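Local coordinates for protein nitroalkane oxidase (Podospora anserina, PDB 3MKH) that oxidises nitroalkanes to aldehydes or ketones with FAD, consuming oxygen and releasing nitrite and hydrogen peroxide, with a preference for longer nitroalkanes, at residues Thr99-Thr104 against Phe267-Gly272; Ile106-Gly111 against Ala263-Gly268. All blocks are in the same frame, centred on the assembly; numbering follows the deposited sequence.

Contact 1 (Thr99-Thr104 against Phe267-Gly272); sequences TGLGLT and FGAFDG
Thr-104, whose methyl group rests on Ala-269, has its hydroxyl tied back to its own helix: OG1 donates to the carbonyl O of Gly-100 at 2.8 Å. The donor is tilted 30° from the carbonyl plane. This bond helps to hold the rotation of the side chain, with CG2 anti to the backbone N and turned to the other helix. The methyl carbon CG2 of Thr-104 lies 3.6 Å from both CA and CB of Ala-269. Both residues point their CB at the opposite helix, and their CA atoms are 5.7 Å apart. No hydrogen bond crosses the contact.

Leu-101, about one turn earlier, extends the same apolar patch. Its CB points neither at nor away from helix 262-298, but the end of the side chain comes nearer. CD1 of Leu-101 is 4.3 Å from CB of Ala-269. CD2 of Leu-101 meets the Phe-270 ring obliquely, 4.3 Å from CE1. The Phe-270 CB points away from helix 90-109, yet its ring swings back to meet Leu-101.

The short segments run roughly antiparallel at 141°, with axes 9.6 Å apart. They border the flavin site of the acyl-CoA dehydrogenase fold: Leu-101 touches FAD, and Phe-270 lies near Asp-399, the inferred proton acceptor. Phe-270 packs edge-to-face on Phe-134. Strand 130-133 lies against the helix pair, where Leu-132 touches Leu-101, Ala-269 and Phe-270.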
loop_
_atom_site.group_PDB
_atom_site.type_symbol
_atom_site.label_atom_id
_atom_site.label_comp_id
_atom_site.label_asym_id
_atom_site.label_seq_id
_atom_site.Cartn_x
_atom_site.Cartn_y
_atom_site.Cartn_z
ATOM N N THR A 99 -33.376 -6.644 5.580
ATOM C CA THR A 99 -34.513 -7.081 6.409
ATOM C C THR A 99 -33.962 -8.009 7.495
ATOM O O THR A 99 -34.424 -7.991 8.627
ATOM C CB THR A 99 -35.588 -7.802 5.577
ATOM O OG1 THR A 99 -36.345 -6.832 4.835
ATOM C CG2 THR A 99 -36.542 -8.621 6.460
ATOM N N GLY A 100 -32.951 -8.796 7.153
ATOM C CA GLY A 100 -32.327 -9.669 8.137
ATOM C C GLY A 100 -31.652 -8.878 9.244
ATOM O O GLY A 100 -31.721 -9.240 10.418
ATOM N N LEU A 101 -31.007 -7.777 8.879
ATOM C CA LEU A 101 -30.395 -6.903 9.874
ATOM C C LEU A 101 -31.461 -6.280 10.784
ATOM O O LEU A 101 -31.275 -6.169 12.004
ATOM C CB LEU A 101 -29.548 -5.812 9.194
ATOM C CG LEU A 101 -28.905 -4.795 10.153
ATOM C CD1 LEU A 101 -27.939 -5.447 11.130
ATOM C CD2 LEU A 101 -28.215 -3.675 9.375
ATOM N N GLY A 102 -32.582 -5.885 10.188
ATOM C CA GLY A 102 -33.681 -5.318 10.951
ATOM C C GLY A 102 -34.276 -6.301 11.952
ATOM O O GLY A 102 -34.735 -5.906 13.021
ATOM N N LEU A 103 -34.271 -7.584 11.609
ATOM C CA LEU A 103 -34.779 -8.622 12.524
ATOM C C LEU A 103 -33.788 -9.030 13.616
ATOM O O LEU A 103 -34.184 -9.628 14.627
ATOM C CB LEU A 103 -35.212 -9.863 11.738
ATOM C CG LEU A 103 -36.342 -9.618 10.740
ATOM C CD1 LEU A 103 -36.528 -10.814 9.787
ATOM C CD2 LEU A 103 -37.628 -9.269 11.478
ATOM N N THR A 104 -32.515 -8.703 13.419
ATOM C CA THR A 104 -31.457 -9.145 14.326
ATOM C C THR A 104 -31.633 -8.690 15.790
ATOM O O THR A 104 -31.488 -9.500 16.701
ATOM C CB THR A 104 -30.054 -8.776 13.779
ATOM O OG1 THR A 104 -29.864 -9.421 12.513
ATOM C CG2 THR A 104 -28.942 -9.220 14.760
ATOM N N PHE A 267 -25.093 -2.896 18.777
ATOM C CA PHE A 267 -23.730 -3.257 18.433
ATOM C C PHE A 267 -23.591 -4.764 18.326
ATOM O O PHE A 267 -22.738 -5.251 17.607
ATOM C CB PHE A 267 -22.735 -2.660 19.435
ATOM C CG PHE A 267 -22.567 -1.171 19.287
ATOM C CD1 PHE A 267 -22.399 -0.610 18.039
ATOM C CD2 PHE A 267 -22.577 -0.338 20.389
ATOM C CE1 PHE A 267 -22.247 0.766 17.877
ATOM C CE2 PHE A 267 -22.428 1.031 20.238
ATOM C CZ PHE A 267 -22.264 1.583 18.976
ATOM N N GLY A 268 -24.435 -5.499 19.041
ATOM C CA GLY A 268 -24.466 -6.942 18.896
ATOM C C GLY A 268 -24.925 -7.291 17.494
ATOM O O GLY A 268 -24.358 -8.170 16.836
ATOM N N ALA A 269 -25.970 -6.611 17.037
ATOM C CA ALA A 269 -26.454 -6.808 15.680
ATOM C C ALA A 269 -25.325 -6.488 14.689
ATOM O O ALA A 269 -25.098 -7.237 13.735
ATOM C CB ALA A 269 -27.671 -5.931 15.420
ATOM N N PHE A 270 -24.592 -5.402 14.935
ATOM C CA PHE A 270 -23.522 -5.004 14.023
ATOM C C PHE A 270 -22.292 -5.907 14.089
ATOM O O PHE A 270 -21.476 -5.896 13.168
ATOM C CB PHE A 270 -23.112 -3.545 14.221
ATOM C CG PHE A 270 -24.171 -2.550 13.813
ATOM C CD1 PHE A 270 -24.685 -2.546 12.527
ATOM C CD2 PHE A 270 -24.625 -1.605 14.711
ATOM C CE1 PHE A 270 -25.656 -1.621 12.149
ATOM C CE2 PHE A 270 -25.591 -0.677 14.347
ATOM C CZ PHE A 270 -26.110 -0.685 13.067
ATOM N N ASP A 271 -22.144 -6.680 15.166
ATOM C CA ASP A 271 -21.069 -7.685 15.213
ATOM C C ASP A 271 -21.341 -8.855 14.247
ATOM O O ASP A 271 -20.440 -9.317 13.550
ATOM C CB ASP A 271 -20.882 -8.236 16.627
ATOM C CG ASP A 271 -20.245 -7.230 17.578
ATOM O OD1 ASP A 271 -19.636 -6.236 17.117
ATOM O OD2 ASP A 271 -20.359 -7.444 18.803
ATOM N N GLY A 272 -22.583 -9.330 14.218
ATOM C CA GLY A 272 -22.988 -10.349 13.268
ATOM C C GLY A 272 -22.913 -9.831 11.835
ATOM O O GLY A 272 -22.428 -10.516 10.926
#

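Contact 2 (Ile106-Gly111 against Ala263-Gly268); sequences INLAAG and AKVAFG
Leu-108 and Val-265 meet through side chains set by their torsions. In Leu-108, CG is anti to the carbonyl carbon (chi1 -63°), and CD1 is anti to CA (chi2 172°), which extends that branch over the backbone of helix 262-298. In Val-265, CG1 is anti to the backbone N (chi1 167°), while CG2 stands beside that N. CG1 of Val-265 lies between Leu-108 and Ala-109, 4.3 Å from the CB of each. CG2 of Val-265 comes closest to Ala-109, 3.9 Å from its CB.

The leucine tip touches main chain more closely than side chain. CD1 of Leu-108 is 3.7 Å from the carbonyl O of Val-265. The same methyl is 3.8 Å from the carbonyl carbon C of Gly-268. Gly-268 has no side chain, so the leucine methyl can lie directly on its backbone. The contact is van der Waals packing, part of it against main chain, and no hydrogen bond joins the segments.

Leu-108 is exposed, so this is a contact at the protein surface. There the end of helix 90-109, from the N-terminal helical part of the acyl-CoA dehydrogenase fold, faces the beginning of helix 262-298, the first of the C-terminal helical domain. Beside the pair, in the beta domain, Ala-109 and Val-265 both touch Cys-257 of strand 255-257, and Val-265 packs on Ile-208 of strand 206-212.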
loop_
_atom_site.group_PDB
_atom_site.type_symbol
_atom_site.label_atom_id
_atom_site.label_comp_id
_atom_site.label_asym_id
_atom_site.label_seq_id
_atom_site.Cartn_x
_atom_site.Cartn_y
_atom_site.Cartn_z
ATOM N N ILE A 106 -34.291 -8.187 17.343
ATOM C CA ILE A 106 -35.375 -9.008 17.854
ATOM C C ILE A 106 -34.916 -10.451 18.148
ATOM O O ILE A 106 -35.291 -11.016 19.175
ATOM C CB ILE A 106 -36.596 -8.964 16.926
ATOM C CG1 ILE A 106 -37.102 -7.518 16.838
ATOM C CG2 ILE A 106 -37.714 -9.840 17.468
ATOM C CD1 ILE A 106 -38.146 -7.295 15.792
ATOM N N ASN A 107 -34.095 -11.027 17.270
ATOM C CA ASN A 107 -33.455 -12.313 17.558
ATOM C C ASN A 107 -32.654 -12.216 18.849
ATOM O O ASN A 107 -32.618 -13.164 19.643
ATOM C CB ASN A 107 -32.492 -12.724 16.440
ATOM C CG ASN A 107 -33.202 -13.226 15.205
ATOM O OD1 ASN A 107 -32.681 -13.124 14.094
ATOM N ND2 ASN A 107 -34.390 -13.769 15.386
ATOM N N LEU A 108 -32.000 -11.073 19.058
ATOM C CA LEU A 108 -31.113 -10.909 20.215
ATOM C C LEU A 108 -31.843 -10.629 21.539
ATOM O O LEU A 108 -31.370 -11.039 22.594
ATOM C CB LEU A 108 -30.055 -9.827 19.967
ATOM C CG LEU A 108 -29.049 -10.071 18.830
ATOM C CD1 LEU A 108 -28.210 -8.830 18.587
ATOM C CD2 LEU A 108 -28.156 -11.270 19.124
ATOM N N ALA A 109 -32.992 -9.959 21.493
ATOM C CA ALA A 109 -33.540 -9.386 22.729
ATOM C C ALA A 109 -35.049 -9.522 22.926
ATOM O O ALA A 109 -35.588 -9.034 23.912
ATOM C CB ALA A 109 -33.135 -7.911 22.847
ATOM N N ALA A 110 -35.729 -10.164 21.989
ATOM C CA ALA A 110 -37.178 -10.245 22.057
ATOM C C ALA A 110 -37.624 -10.770 23.422
ATOM O O ALA A 110 -36.964 -11.627 24.007
ATOM C CB ALA A 110 -37.706 -11.147 20.959
ATOM N N GLY A 111 -38.737 -10.237 23.922
ATOM C CA GLY A 111 -39.428 -10.842 25.049
ATOM C C GLY A 111 -40.678 -11.535 24.543
ATOM O O GLY A 111 -40.956 -11.507 23.333
ATOM N N ALA A 263 -27.898 0.133 23.267
ATOM C CA ALA A 263 -26.620 0.209 22.563
ATOM C C ALA A 263 -25.946 -1.165 22.414
ATOM O O ALA A 263 -25.434 -1.502 21.339
ATOM C CB ALA A 263 -25.685 1.210 23.250
ATOM N N LYS A 264 -25.951 -1.956 23.486
ATOM C CA LYS A 264 -25.331 -3.284 23.467
ATOM C C LYS A 264 -26.008 -4.223 22.459
ATOM O O LYS A 264 -25.350 -5.016 21.796
ATOM C CB LYS A 264 -25.349 -3.907 24.867
ATOM C CG LYS A 264 -25.102 -5.415 24.892
ATOM C CD LYS A 264 -25.608 -6.060 26.198
ATOM C CE LYS A 264 -25.058 -7.480 26.383
ATOM N NZ LYS A 264 -25.684 -8.203 27.533
ATOM N N VAL A 265 -27.325 -4.128 22.338
ATOM C CA VAL A 265 -28.035 -4.950 21.370
ATOM C C VAL A 265 -27.751 -4.461 19.942
ATOM O O VAL A 265 -27.522 -5.272 19.039
ATOM C CB VAL A 265 -29.555 -5.015 21.662
ATOM C CG1 VAL A 265 -30.318 -5.610 20.480
ATOM C CG2 VAL A 265 -29.823 -5.820 22.935
ATOM N N ALA A 266 -27.741 -3.148 19.733
ATOM C CA ALA A 266 -27.468 -2.622 18.383
ATOM C C ALA A 266 -26.078 -3.048 17.905
ATOM O O ALA A 266 -25.897 -3.509 16.772
ATOM C CB ALA A 266 -27.605 -1.108 18.349
ATOM N N PHE A 267 -25.093 -2.896 18.777
ATOM C CA PHE A 267 -23.730 -3.257 18.433
ATOM C C PHE A 267 -23.591 -4.764 18.326
ATOM O O PHE A 267 -22.738 -5.251 17.607
ATOM C CB PHE A 267 -22.735 -2.660 19.435
ATOM C CG PHE A 267 -22.567 -1.171 19.287
ATOM C CD1 PHE A 267 -22.399 -0.610 18.039
ATOM C CD2 PHE A 267 -22.577 -0.338 20.389
ATOM C CE1 PHE A 267 -22.247 0.766 17.877
ATOM C CE2 PHE A 267 -22.428 1.031 20.238
ATOM C CZ PHE A 267 -22.264 1.583 18.976
ATOM N N GLY A 268 -24.435 -5.499 19.041
ATOM C CA GLY A 268 -24.466 -6.942 18.896
ATOM C C GLY A 268 -24.925 -7.291 17.494
ATOM O O GLY A 268 -24.358 -8.170 16.836
#

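In the fold
Both contacts join helix 90-109 to helix 262-298, and their centres are 8 Å apart. The order is reversed between the helices: contact 2 comes later on the first helix but earlier on the second, in keeping with the roughly antiparallel run of the helices. The segments overlap at Phe-267 and Gly-268. CD1 of Leu-108 also packs 3.5 Å from N of Ala-269, so the two patches are continuous. Contact 1 is the inner end, beside FAD. Contact 2 is the outer end, at the surface. Together they join the N-terminal and C-terminal helical regions of the acyl-CoA dehydrogenase fold, which are separated in sequence by the beta strands.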